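Local coordinates for fatty acid synthase 1, isoform A (PDB 6FN6), which probably builds long-chain saturated fatty acids from acetyl-CoA and malonyl-CoA using NADPH, this chain being its modifying region of dehydratase, enoylreductase and ketoreductase domains, at residues Gly162-Val167 and Leu223-Tyr228; Leu129-Val134 and Ile148-Val153; Glu113-Glu118 and Ile231-Ser236; Thr121-Ala126 and Asp156-Thr161; Glu197-Asn202 and Val239-Leu244. All coordinates share one frame; numbering follows the deposited sequence.

Contact 1: residues Gly162-Val167 and Leu223-Tyr228; sequences GKLQWV and LPVQWY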
# COMPACT_ATOMS: atom_id res chain seq x y z
N GLY A 162 31.52 -5.42 18.78
CA GLY A 162 31.57 -5.08 20.19
C GLY A 162 31.12 -6.22 21.07
O GLY A 162 31.01 -7.36 20.61
N LYS A 163 30.85 -5.92 22.34
CA LYS A 163 30.41 -6.94 23.28
C LYS A 163 29.31 -6.42 24.21
O LYS A 163 29.32 -5.26 24.62
CB LYS A 163 31.60 -7.45 24.09
CG LYS A 163 32.61 -8.23 23.26
CD LYS A 163 33.01 -9.54 23.92
CE LYS A 163 33.54 -10.53 22.89
NZ LYS A 163 34.65 -9.97 22.08
N LEU A 164 28.37 -7.30 24.53
CA LEU A 164 27.26 -6.97 25.42
C LEU A 164 27.21 -7.96 26.58
O LEU A 164 27.37 -9.16 26.38
CB LEU A 164 25.93 -7.00 24.66
CG LEU A 164 25.95 -6.40 23.25
CD1 LEU A 164 24.64 -6.68 22.52
CD2 LEU A 164 26.21 -4.91 23.31
N GLN A 165 27.00 -7.46 27.79
CA GLN A 165 26.96 -8.33 28.97
C GLN A 165 25.61 -9.02 29.06
O GLN A 165 24.65 -8.62 28.41
CB GLN A 165 27.24 -7.53 30.24
CG GLN A 165 26.25 -6.42 30.54
CD GLN A 165 26.63 -5.62 31.77
OE1 GLN A 165 27.81 -5.40 32.03
NE2 GLN A 165 25.63 -5.18 32.52
N TRP A 166 25.56 -10.09 29.86
CA TRP A 166 24.33 -10.84 30.06
C TRP A 166 24.02 -10.97 31.54
O TRP A 166 24.81 -11.55 32.30
CB TRP A 166 24.43 -12.23 29.43
CG TRP A 166 23.24 -13.09 29.72
CD1 TRP A 166 23.18 -14.14 30.59
CD2 TRP A 166 21.94 -12.97 29.15
NE1 TRP A 166 21.92 -14.68 30.59
CE2 TRP A 166 21.14 -13.98 29.71
CE3 TRP A 166 21.37 -12.10 28.22
CZ2 TRP A 166 19.80 -14.15 29.37
CZ3 TRP A 166 20.03 -12.26 27.88
CH2 TRP A 166 19.26 -13.28 28.46
N VAL A 167 22.88 -10.43 31.96
CA VAL A 167 22.47 -10.48 33.35
C VAL A 167 21.11 -11.15 33.49
O VAL A 167 20.29 -10.76 34.32
CB VAL A 167 22.44 -9.06 33.97
CG1 VAL A 167 23.84 -8.47 34.00
CG2 VAL A 167 21.49 -8.15 33.20
N LEU A 223 28.87 -10.85 25.48
CA LEU A 223 28.65 -11.57 24.23
C LEU A 223 28.96 -10.69 23.02
O LEU A 223 28.70 -9.49 23.06
CB LEU A 223 27.20 -12.06 24.15
CG LEU A 223 26.73 -13.06 25.20
CD1 LEU A 223 25.21 -13.00 25.33
CD2 LEU A 223 27.17 -14.47 24.85
N PRO A 224 29.49 -11.28 21.94
CA PRO A 224 29.78 -10.47 20.75
C PRO A 224 28.53 -9.89 20.08
O PRO A 224 27.52 -10.59 19.96
CB PRO A 224 30.46 -11.47 19.80
CG PRO A 224 30.88 -12.61 20.64
CD PRO A 224 29.90 -12.69 21.76
N VAL A 225 28.61 -8.63 19.65
CA VAL A 225 27.54 -8.02 18.88
C VAL A 225 28.12 -7.52 17.56
O VAL A 225 29.24 -7.01 17.52
CB VAL A 225 26.86 -6.87 19.66
CG1 VAL A 225 27.86 -5.77 20.00
CG2 VAL A 225 25.69 -6.30 18.87
N GLN A 226 27.36 -7.69 16.48
CA GLN A 226 27.82 -7.34 15.14
C GLN A 226 26.85 -6.39 14.45
O GLN A 226 25.64 -6.49 14.63
CB GLN A 226 28.00 -8.60 14.29
CG GLN A 226 28.90 -9.65 14.91
CD GLN A 226 30.35 -9.23 14.95
OE1 GLN A 226 30.79 -8.41 14.14
NE2 GLN A 226 31.10 -9.78 15.89
N TRP A 227 27.40 -5.46 13.68
CA TRP A 227 26.60 -4.54 12.88
C TRP A 227 27.05 -4.57 11.43
O TRP A 227 28.13 -4.08 11.09
CB TRP A 227 26.68 -3.12 13.44
CG TRP A 227 26.22 -2.06 12.47
CD1 TRP A 227 26.96 -1.02 11.99
CD2 TRP A 227 24.93 -1.96 11.85
NE1 TRP A 227 26.21 -0.26 11.12
CE2 TRP A 227 24.96 -0.82 11.02
CE3 TRP A 227 23.76 -2.71 11.92
CZ2 TRP A 227 23.86 -0.42 10.26
CZ3 TRP A 227 22.66 -2.31 11.17
CH2 TRP A 227 22.72 -1.17 10.35
N TYR A 228 26.22 -5.16 10.57
CA TYR A 228 26.48 -5.23 9.14
C TYR A 228 25.70 -4.14 8.41
O TYR A 228 24.49 -4.26 8.22
CB TYR A 228 26.11 -6.61 8.59
CG TYR A 228 26.70 -7.75 9.38
CD1 TYR A 228 26.04 -8.28 10.48
CD2 TYR A 228 27.93 -8.31 9.03
CE1 TYR A 228 26.57 -9.33 11.21
CE2 TYR A 228 28.47 -9.36 9.75
CZ TYR A 228 27.79 -9.86 10.84
OH TYR A 228 28.32 -10.91 11.56

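Contact 2: residues Leu129-Val134 and Ile148-Val153; sequences LGTNDV and IFRGIV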
# COMPACT_ATOMS: atom_id res chain seq x y z
N LEU A 129 36.33 1.74 22.12
CA LEU A 129 35.61 2.42 23.18
C LEU A 129 35.36 1.46 24.34
O LEU A 129 34.99 0.31 24.14
CB LEU A 129 34.27 2.97 22.67
CG LEU A 129 34.32 3.87 21.43
CD1 LEU A 129 32.92 4.15 20.91
CD2 LEU A 129 35.03 5.17 21.75
N GLY A 130 35.58 1.95 25.56
CA GLY A 130 35.22 1.21 26.75
C GLY A 130 33.79 1.50 27.14
O GLY A 130 33.13 2.34 26.53
N THR A 131 33.30 0.83 28.18
CA THR A 131 31.94 1.03 28.64
C THR A 131 31.69 2.50 28.98
O THR A 131 30.64 3.05 28.65
CB THR A 131 31.62 0.16 29.87
OG1 THR A 131 30.32 0.49 30.38
CG2 THR A 131 32.66 0.36 30.98
N ASN A 132 32.67 3.15 29.61
CA ASN A 132 32.51 4.54 30.01
C ASN A 132 32.59 5.48 28.81
O ASN A 132 31.90 6.50 28.77
CB ASN A 132 33.57 4.92 31.05
CG ASN A 132 33.33 4.25 32.39
OD1 ASN A 132 32.19 4.10 32.83
ND2 ASN A 132 34.41 3.85 33.06
N ASP A 133 33.44 5.15 27.85
CA ASP A 133 33.54 5.93 26.61
C ASP A 133 32.21 5.91 25.87
O ASP A 133 31.72 6.95 25.43
CB ASP A 133 34.64 5.38 25.70
CG ASP A 133 36.01 5.46 26.34
OD1 ASP A 133 36.28 6.44 27.05
OD2 ASP A 133 36.82 4.53 26.11
N VAL A 134 31.64 4.72 25.72
CA VAL A 134 30.40 4.54 24.99
C VAL A 134 29.28 5.39 25.59
O VAL A 134 28.57 6.08 24.86
CB VAL A 134 30.00 3.05 24.97
CG1 VAL A 134 28.55 2.88 24.51
CG2 VAL A 134 30.93 2.27 24.07
N ILE A 148 21.49 -1.95 34.63
CA ILE A 148 21.81 -3.05 33.73
C ILE A 148 21.67 -2.63 32.26
O ILE A 148 22.13 -3.34 31.37
CB ILE A 148 20.94 -4.28 34.03
CG1 ILE A 148 19.45 -3.96 33.83
CG2 ILE A 148 21.20 -4.77 35.45
CD1 ILE A 148 18.54 -5.17 33.92
N PHE A 149 21.04 -1.48 32.02
CA PHE A 149 20.93 -0.96 30.66
C PHE A 149 22.27 -0.39 30.20
O PHE A 149 22.42 -0.03 29.03
CB PHE A 149 19.84 0.11 30.57
CG PHE A 149 18.45 -0.46 30.46
CD1 PHE A 149 17.90 -0.72 29.22
CD2 PHE A 149 17.70 -0.73 31.59
CE1 PHE A 149 16.62 -1.24 29.10
CE2 PHE A 149 16.42 -1.24 31.48
CZ PHE A 149 15.88 -1.50 30.24
N ARG A 150 23.23 -0.29 31.11
CA ARG A 150 24.59 0.06 30.74
C ARG A 150 25.35 -1.22 30.42
O ARG A 150 26.36 -1.53 31.04
CB ARG A 150 25.28 0.85 31.85
CG ARG A 150 24.95 2.34 31.85
CD ARG A 150 25.53 3.05 33.06
NE ARG A 150 26.99 3.05 33.06
CZ ARG A 150 27.75 4.08 32.71
NH1 ARG A 150 27.21 5.23 32.31
NH2 ARG A 150 29.07 3.97 32.77
N GLY A 151 24.86 -1.96 29.43
CA GLY A 151 25.34 -3.30 29.15
C GLY A 151 26.36 -3.43 28.04
O GLY A 151 26.85 -4.53 27.77
N ILE A 152 26.68 -2.33 27.37
CA ILE A 152 27.75 -2.33 26.38
C ILE A 152 29.10 -2.28 27.10
O ILE A 152 29.52 -1.22 27.56
CB ILE A 152 27.61 -1.17 25.39
CG1 ILE A 152 26.28 -1.26 24.65
CG2 ILE A 152 28.78 -1.18 24.40
CD1 ILE A 152 25.96 -0.06 23.76
N VAL A 153 29.75 -3.43 27.19
CA VAL A 153 31.07 -3.52 27.80
C VAL A 153 32.13 -2.96 26.86
O VAL A 153 33.09 -2.32 27.30
CB VAL A 153 31.42 -4.98 28.20
CG1 VAL A 153 30.56 -5.43 29.37
CG2 VAL A 153 31.26 -5.92 27.03

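Contact 3: residues Glu113-Glu118 and Ile231-Ser236; sequences EELPLE and INVIKS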
# COMPACT_ATOMS: atom_id res chain seq x y z
N GLU A 113 15.67 -19.90 9.98
CA GLU A 113 15.22 -18.51 9.90
C GLU A 113 16.35 -17.50 10.10
O GLU A 113 16.18 -16.31 9.83
CB GLU A 113 14.13 -18.27 10.95
CG GLU A 113 12.86 -19.08 10.74
CD GLU A 113 12.07 -18.64 9.53
OE1 GLU A 113 11.70 -17.45 9.46
OE2 GLU A 113 11.80 -19.49 8.64
N GLU A 114 17.51 -17.98 10.55
CA GLU A 114 18.65 -17.09 10.83
C GLU A 114 19.56 -16.95 9.61
O GLU A 114 19.50 -17.76 8.68
CB GLU A 114 19.45 -17.62 12.01
CG GLU A 114 18.61 -17.93 13.24
CD GLU A 114 19.41 -17.91 14.52
OE1 GLU A 114 19.83 -19.00 14.98
OE2 GLU A 114 19.61 -16.81 15.08
N LEU A 115 20.40 -15.92 9.62
CA LEU A 115 21.35 -15.70 8.54
C LEU A 115 22.72 -16.26 8.90
O LEU A 115 23.18 -16.11 10.04
CB LEU A 115 21.47 -14.20 8.23
CG LEU A 115 20.27 -13.49 7.60
CD1 LEU A 115 20.51 -11.99 7.55
CD2 LEU A 115 19.97 -14.03 6.21
N PRO A 116 23.40 -16.91 7.93
CA PRO A 116 24.74 -17.45 8.17
C PRO A 116 25.82 -16.37 8.12
O PRO A 116 26.47 -16.20 7.09
CB PRO A 116 24.92 -18.46 7.04
CG PRO A 116 24.11 -17.90 5.93
CD PRO A 116 22.93 -17.23 6.57
N LEU A 117 26.00 -15.65 9.23
CA LEU A 117 26.91 -14.52 9.26
C LEU A 117 28.11 -14.80 10.15
O LEU A 117 27.96 -15.28 11.28
CB LEU A 117 26.18 -13.26 9.75
CG LEU A 117 25.12 -12.71 8.78
CD1 LEU A 117 24.21 -11.72 9.49
CD2 LEU A 117 25.77 -12.07 7.56
N GLU A 118 29.30 -14.50 9.64
CA GLU A 118 30.53 -14.68 10.39
C GLU A 118 31.00 -13.36 11.00
O GLU A 118 30.70 -12.28 10.48
CB GLU A 118 31.62 -15.25 9.49
CG GLU A 118 31.46 -16.74 9.19
CD GLU A 118 31.75 -17.61 10.40
OE1 GLU A 118 32.10 -17.06 11.46
OE2 GLU A 118 31.62 -18.85 10.28
N ILE A 231 23.70 -4.98 4.78
CA ILE A 231 22.45 -5.73 4.85
C ILE A 231 21.54 -5.21 5.96
O ILE A 231 20.39 -5.62 6.06
CB ILE A 231 22.72 -7.24 5.03
CG1 ILE A 231 23.49 -7.50 6.33
CG2 ILE A 231 23.50 -7.78 3.83
CD1 ILE A 231 23.61 -8.97 6.69
N ASN A 232 22.07 -4.32 6.79
CA ASN A 232 21.30 -3.72 7.89
C ASN A 232 20.85 -4.78 8.89
O ASN A 232 19.66 -5.03 9.04
CB ASN A 232 20.09 -2.96 7.35
CG ASN A 232 19.42 -2.10 8.40
OD1 ASN A 232 19.59 -2.32 9.61
ND2 ASN A 232 18.67 -1.10 7.96
N VAL A 233 21.81 -5.39 9.58
CA VAL A 233 21.51 -6.42 10.57
C VAL A 233 22.34 -6.22 11.84
O VAL A 233 23.53 -5.93 11.78
CB VAL A 233 21.75 -7.83 9.98
CG1 VAL A 233 21.50 -8.90 11.04
CG2 VAL A 233 20.86 -8.06 8.78
N ILE A 234 21.68 -6.36 12.99
CA ILE A 234 22.36 -6.38 14.28
C ILE A 234 22.24 -7.79 14.82
O ILE A 234 21.13 -8.26 15.10
CB ILE A 234 21.75 -5.36 15.26
CG1 ILE A 234 21.63 -3.97 14.63
CG2 ILE A 234 22.60 -5.26 16.52
CD1 ILE A 234 20.48 -3.17 15.18
N LYS A 235 23.37 -8.47 14.99
CA LYS A 235 23.34 -9.86 15.43
C LYS A 235 24.20 -10.11 16.67
O LYS A 235 25.39 -9.77 16.70
CB LYS A 235 23.81 -10.78 14.30
CG LYS A 235 23.52 -12.25 14.55
CD LYS A 235 23.71 -13.08 13.29
CE LYS A 235 23.45 -14.55 13.57
NZ LYS A 235 22.10 -14.80 14.17
N SER A 236 23.59 -10.69 17.70
CA SER A 236 24.31 -11.08 18.90
C SER A 236 23.70 -12.33 19.51
O SER A 236 22.56 -12.32 19.96
CB SER A 236 24.31 -9.94 19.92
OG SER A 236 25.04 -10.29 21.08

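Contact 4: residues Thr121-Ala126 and Asp156-Thr161; sequences TPSAVA and DTVAST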
# COMPACT_ATOMS: atom_id res chain seq x y z
N THR A 121 36.06 -8.34 11.46
CA THR A 121 37.33 -7.95 12.05
C THR A 121 37.20 -6.57 12.68
O THR A 121 36.79 -5.62 12.01
CB THR A 121 38.47 -7.91 11.01
OG1 THR A 121 38.50 -9.15 10.28
CG2 THR A 121 39.81 -7.70 11.69
N PRO A 122 37.52 -6.44 13.98
CA PRO A 122 37.37 -5.13 14.63
C PRO A 122 38.13 -4.02 13.92
O PRO A 122 39.21 -4.26 13.38
CB PRO A 122 37.95 -5.37 16.03
CG PRO A 122 37.81 -6.82 16.27
CD PRO A 122 37.98 -7.47 14.93
N SER A 123 37.56 -2.82 13.93
CA SER A 123 38.21 -1.66 13.33
C SER A 123 39.37 -1.19 14.19
O SER A 123 39.24 -1.09 15.41
CB SER A 123 37.20 -0.52 13.14
OG SER A 123 37.81 0.61 12.54
N ALA A 124 40.50 -0.90 13.55
CA ALA A 124 41.69 -0.45 14.25
C ALA A 124 42.08 0.96 13.80
O ALA A 124 43.24 1.36 13.92
CB ALA A 124 42.83 -1.42 14.02
N VAL A 125 41.12 1.70 13.27
CA VAL A 125 41.36 3.05 12.79
C VAL A 125 41.63 3.98 13.96
O VAL A 125 42.39 4.94 13.84
CB VAL A 125 40.17 3.56 11.93
CG1 VAL A 125 40.38 5.01 11.51
CG2 VAL A 125 40.00 2.68 10.71
N ALA A 126 40.96 3.72 15.08
CA ALA A 126 41.17 4.49 16.30
C ALA A 126 40.97 3.57 17.49
O ALA A 126 40.50 2.44 17.34
CB ALA A 126 40.23 5.68 16.36
N ASP A 156 34.14 -1.12 19.09
CA ASP A 156 35.19 -0.51 18.30
C ASP A 156 34.77 0.90 17.89
O ASP A 156 33.61 1.28 18.06
CB ASP A 156 35.52 -1.37 17.07
CG ASP A 156 34.36 -1.49 16.10
OD1 ASP A 156 33.20 -1.21 16.50
OD2 ASP A 156 34.60 -1.86 14.94
N THR A 157 35.72 1.67 17.38
CA THR A 157 35.50 3.10 17.15
C THR A 157 34.33 3.39 16.20
O THR A 157 33.71 4.44 16.30
CB THR A 157 36.78 3.77 16.58
OG1 THR A 157 36.51 5.14 16.28
CG2 THR A 157 37.26 3.07 15.33
N VAL A 158 34.03 2.46 15.30
CA VAL A 158 32.93 2.66 14.35
C VAL A 158 31.70 1.84 14.73
O VAL A 158 30.68 1.90 14.03
CB VAL A 158 33.36 2.32 12.91
CG1 VAL A 158 34.44 3.29 12.44
CG2 VAL A 158 33.84 0.87 12.81
N ALA A 159 31.79 1.10 15.83
CA ALA A 159 30.67 0.28 16.28
C ALA A 159 30.25 -0.72 15.21
O ALA A 159 29.06 -0.84 14.88
CB ALA A 159 29.50 1.15 16.69
N SER A 160 31.22 -1.43 14.65
CA SER A 160 30.95 -2.51 13.71
C SER A 160 30.95 -3.83 14.47
O SER A 160 30.24 -4.77 14.11
CB SER A 160 31.97 -2.53 12.58
OG SER A 160 33.27 -2.81 13.07
N THR A 161 31.77 -3.89 15.51
CA THR A 161 31.81 -5.05 16.40
C THR A 161 31.91 -4.56 17.85
O THR A 161 32.30 -3.43 18.10
CB THR A 161 32.99 -5.98 16.08
OG1 THR A 161 32.90 -7.16 16.89
CG2 THR A 161 34.32 -5.29 16.32

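Contact 5: residues Glu197-Asn202 and Val239-Leu244; sequences ERAVIN and VELRGL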
# COMPACT_ATOMS: atom_id res chain seq x y z
N GLU A 197 12.06 -4.58 10.89
CA GLU A 197 11.49 -5.44 9.87
C GLU A 197 11.39 -6.88 10.36
O GLU A 197 10.35 -7.53 10.21
CB GLU A 197 12.32 -5.38 8.59
CG GLU A 197 11.78 -6.24 7.45
CD GLU A 197 12.66 -7.44 7.16
OE1 GLU A 197 13.89 -7.26 6.98
OE2 GLU A 197 12.13 -8.57 7.11
N ARG A 198 12.47 -7.38 10.95
CA ARG A 198 12.50 -8.76 11.42
C ARG A 198 13.35 -8.92 12.67
O ARG A 198 14.45 -8.36 12.77
CB ARG A 198 13.02 -9.68 10.30
CG ARG A 198 12.72 -11.15 10.50
CD ARG A 198 13.35 -11.99 9.40
NE ARG A 198 12.65 -13.26 9.20
CZ ARG A 198 11.61 -13.42 8.39
NH1 ARG A 198 11.13 -12.39 7.70
NH2 ARG A 198 11.05 -14.62 8.27
N ALA A 199 12.84 -9.70 13.62
CA ALA A 199 13.57 -10.00 14.84
C ALA A 199 13.49 -11.49 15.14
O ALA A 199 12.46 -12.00 15.56
CB ALA A 199 13.00 -9.20 16.01
N VAL A 200 14.60 -12.19 14.91
CA VAL A 200 14.67 -13.63 15.15
C VAL A 200 15.24 -13.89 16.53
O VAL A 200 16.34 -13.45 16.85
CB VAL A 200 15.50 -14.34 14.07
CG1 VAL A 200 15.43 -15.85 14.25
CG2 VAL A 200 15.02 -13.95 12.68
N ILE A 201 14.48 -14.61 17.35
CA ILE A 201 14.91 -14.94 18.71
C ILE A 201 15.05 -16.45 18.85
O ILE A 201 14.10 -17.20 18.62
CB ILE A 201 13.93 -14.37 19.75
CG1 ILE A 201 13.74 -12.87 19.53
CG2 ILE A 201 14.45 -14.63 21.16
CD1 ILE A 201 12.66 -12.24 20.39
N ASN A 202 16.25 -16.89 19.23
CA ASN A 202 16.57 -18.30 19.36
C ASN A 202 17.08 -18.60 20.77
O ASN A 202 18.29 -18.57 21.01
CB ASN A 202 17.63 -18.70 18.32
CG ASN A 202 17.83 -20.19 18.23
OD1 ASN A 202 17.50 -20.94 19.16
ND2 ASN A 202 18.39 -20.64 17.12
N VAL A 239 19.84 -13.53 19.27
CA VAL A 239 18.99 -12.46 18.77
C VAL A 239 19.53 -11.94 17.44
O VAL A 239 20.72 -11.65 17.31
CB VAL A 239 18.86 -11.32 19.80
CG1 VAL A 239 17.87 -10.26 19.31
CG2 VAL A 239 18.43 -11.86 21.15
N GLU A 240 18.66 -11.82 16.45
CA GLU A 240 19.03 -11.28 15.15
C GLU A 240 18.01 -10.23 14.71
O GLU A 240 16.83 -10.54 14.54
CB GLU A 240 19.13 -12.41 14.12
CG GLU A 240 19.79 -12.01 12.82
CD GLU A 240 19.76 -13.12 11.78
OE1 GLU A 240 20.56 -14.07 11.91
OE2 GLU A 240 18.95 -13.03 10.84
N LEU A 241 18.48 -9.00 14.51
CA LEU A 241 17.59 -7.89 14.19
C LEU A 241 17.88 -7.32 12.81
O LEU A 241 18.99 -6.86 12.53
CB LEU A 241 17.72 -6.79 15.25
CG LEU A 241 17.45 -7.24 16.69
CD1 LEU A 241 17.74 -6.12 17.67
CD2 LEU A 241 16.01 -7.73 16.86
N ARG A 242 16.87 -7.35 11.94
CA ARG A 242 17.02 -6.87 10.57
C ARG A 242 16.17 -5.62 10.32
O ARG A 242 15.09 -5.48 10.89
CB ARG A 242 16.61 -7.95 9.57
CG ARG A 242 17.20 -9.33 9.86
CD ARG A 242 16.83 -10.32 8.77
NE ARG A 242 16.98 -11.70 9.20
CZ ARG A 242 16.68 -12.76 8.46
NH1 ARG A 242 16.20 -12.59 7.23
NH2 ARG A 242 16.85 -13.99 8.94
N GLY A 243 16.67 -4.71 9.49
CA GLY A 243 15.91 -3.56 9.05
C GLY A 243 15.46 -2.61 10.14
O GLY A 243 14.30 -2.22 10.19
N LEU A 244 16.39 -2.23 11.02
CA LEU A 244 16.07 -1.28 12.08
C LEU A 244 15.92 0.14 11.53
O LEU A 244 16.74 0.59 10.73
CB LEU A 244 17.15 -1.32 13.17
CG LEU A 244 17.01 -0.31 14.31
CD1 LEU A 244 15.68 -0.46 15.02
CD2 LEU A 244 18.16 -0.46 15.29

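Contact 1: residues Gly162-Val167 and Leu223-Tyr228
Leu164 and Val225 make the main side-chain contact here, on the sheet face they share with Leu223. The end of Leu164 crosses the valine at about a right angle: Leu164 CD1 comes 3.6 Å from Val225 CB, while Leu164 CD2 rests 3.8 Å from Val225 CG1. Val225 places CG1 between its own backbone N and carbonyl carbon (chi1 60°), which lays that methyl against the backbone of Gly162, 3.5 Å from Gly162 C. On the other face Lys163 bends along its chain and crosses the proline ring, its CE 4.1 Å from Pro224 CG. Beyond the paired residues, Trp166 CB touches Leu223 CD1 at 4.2 Å.

Antiparallel backbone bonds set this register. Val225 N bonds to Gly162 O at 2.9 Å and Leu164 N to Leu223 O at 2.7 Å. Leu223 N also faces Leu164 O, but their modelled separation is too short to be trusted, and a weak bond runs from Gly162 N to Val225 O. Pro224, which has no N-H to give, falls opposite Lys163 in a non-hydrogen-bonded pair, where the ladder asks for none.

Both strands belong to the predicted C-terminal hotdog fold of the dehydratase. Helix 170-183, which carries the predicted proton donor Asp175, packs Thr176 and Met177 on Leu164 and Phe180 on Val225; strands 152-155 and 233-236 flank the pair.

Contact 2: residues Leu129-Val134 and Ile148-Val153
Thr131 and Ile152 meet where helix 131-141 starts beside strand 152-155, in what is predicted to be the C-terminal hotdog fold of the dehydratase. The polar links across the contact are slight. The hydroxyl of Thr131 lies anti to the backbone N (chi1 174°), which turns OG1 onto Ile152 O for a weak hydrogen bond of 3.4 Å, and Thr131 CA adds a C-H contact to the same oxygen. One residue on, the amide of Asn132 crosses Arg150 obliquely, the two flat groups turned 44° apart; Asn132 OD1 sits at the edge of the guanidinium, 3.1 Å from Arg150 NH2. Tyr135 OH hydrogen-bonds to Ile152 N, tying the helix to the start of the strand.

Apolar packing comes from Val134 and Ile152, which cross at about a right angle. Val134 CG1 lies 4.0 Å from Ile152 CD1, and both Val134 methyls flank Ile152 CG2. Helix 170-183 takes up the same cluster with Leu183 against Val134 and Gln179 against Ile152. Nearby, Phe149 meets His24 and Asp175, the predicted proton acceptor and donor of the dehydratase.

A bond within one segment shapes the start of the helix, where Gly130 is the N-cap: Gly130 N gives a nearly straight bond of 2.9 Å to Asp133 OD2, three residues on, meeting it on the anti side and somewhat out of the carboxylate plane.

Contact 3: residues Glu113-Glu118 and Ile231-Ser236
Leu117 and Leu115 project from the linker between the two predicted hotdog folds onto the outer face of strand 233-236, which the linker crosses at a steep angle. Leu117 is the more deeply engaged of the two: it drops into the hollow lined by Ile231, Val233 and the stem of Lys235. It meets the isoleucine tip to tip, with Leu117 CD2 3.9 Å from Ile231 CD1, and its other methyl, CD1, lies 4.1 Å from Lys235 CD. Leu115 fills the next dip, its CD1 4.1 Å from Val233 CG2. Arg774 of the second subunit packs on Leu117 and Ile231 from outside.

Lys235 walls off the far side of this hollow. Its chain runs straight to CE (chi1 -167°) and bends only at the last bond, which turns the ammonium toward acid groups. Glu240 is its strongest partner, through OE1; Glu114, whose other oxygen is held by Asn202, adds a second salt bridge. Replacing Lys235 by an alanine removes the ammonium that Glu240 OE1 and Glu114 share, and would probably leave a gap beside Leu117 CD1. The glutamate Glu114 crosses the lysine at about a right angle, placing Glu114 OE2 3.3 Å from Lys235 NZ.

Contact 4: residues Thr121-Ala126 and Asp156-Thr161
The connection between strands 152-155 and 161-164, which opens with a type I beta turn from Asp156 to Ala159, holds the linker residue Ser123 against its aspartate. Ser123 N donates to the anti lone pair of Asp156 OD2, 3.3 Å away and fairly straight. With chi1 at 64°, Asp156 swings its carboxylate between its own N and carbonyl carbon, back over the loop. There Asp156 OD1 takes two more donors: Ser160 N at 2.7 Å on the syn lone pair, and Thr161 N at 3.2 Å from above the carboxylate plane. Ser160 OG also bonds to Asp156 OD2, though its modelled length is too short to trust. One carboxylate therefore closes the loop and grips the passing linker. Putting an alanine at Asp156 takes the acceptor from Ser160 N, Thr161 N and Ser123 N, and the loop and linker would probably be held less firmly together.

Small side chains pack around this polar centre. Ser123 CB lies 3.7 Å from Val158 CG2, and Ser123 OG is 3.8 Å from Thr157 CG2. Pro122 crosses Thr161 obliquely, Pro122 CB touching Thr161 CG2 at 3.6 Å, while at the other end Ala126 CB meets Thr157 CB at 3.9 Å.

Thr157 OG1 is bonded by Arg970 of helix 963-974, a helix of the ketoreductase domain whose arginine also packs on Val125, Ala126 and Val158. Ala159 touches Phe180 and Leu183 of helix 170-183, and Ser160 joins Trp227 of strand 223-228 by a backbone bond.

Contact 5: residues Glu197-Asn202 and Val239-Leu244
Arg242 N gives Arg198 O a practically straight bond of 2.8 Å at the heart of an antiparallel ladder in the predicted C-terminal hotdog fold. Val200 and Glu240 form the next hydrogen-bonded pair, with Val200 N 2.8 Å from Glu240 O and a return bond from Glu240 N to Val200 O. Where Arg198 N comes back to Arg242 O over 3.2 Å, Glu197 also faces Arg242, a classic beta bulge, and its N adds weak bonds to Arg242 O and Gly243 O.

Along one strand, Arg242 NE forms a salt bridge with Glu240 OE2 at 2.9 Å, which helps fix the rotation of the guanidinium; OE1 of that glutamate goes to Lys235. The two arginines lie side by side and point the same way. Their like charges are probably eased by carboxylates, since Glu61 and Glu113 pair with Arg198. The stem of Arg198, extended from CG to NE, lays its CD over the centre of one face of the Arg242 guanidinium, 3.5 Å from Arg242 CZ.

On the sheet face away from the arginines, Val239 and Leu241 pack on helix 170-183, and Ala199 CB rests 3.5 Å from Leu241 CD2.

Overall arrangement
From the N terminus, the linker after the first predicted hotdog fold opens contact 3 at 113-118 and then contact 4 at 121-126. Contact 2 closes first, a short loop from helix start 131 to strand 152-155; contact 4 closes around it at 156-161. Contact 1 opens immediately afterwards at 162-167, and contact 5 opens at 197-202. Contact 1 closes at 223-228, so these two cross. Contact 3, spanning contacts 1, 2 and 4, closes at 231-236 and crosses contact 5, which ends at 239-244. Contacts 3 and 4 tie the linker to strand 233-236 and to the loop between strands 152-155 and 161-164 of the second predicted hotdog fold, whose neighbouring strands link contacts 2, 1, 3 and 5 in that order.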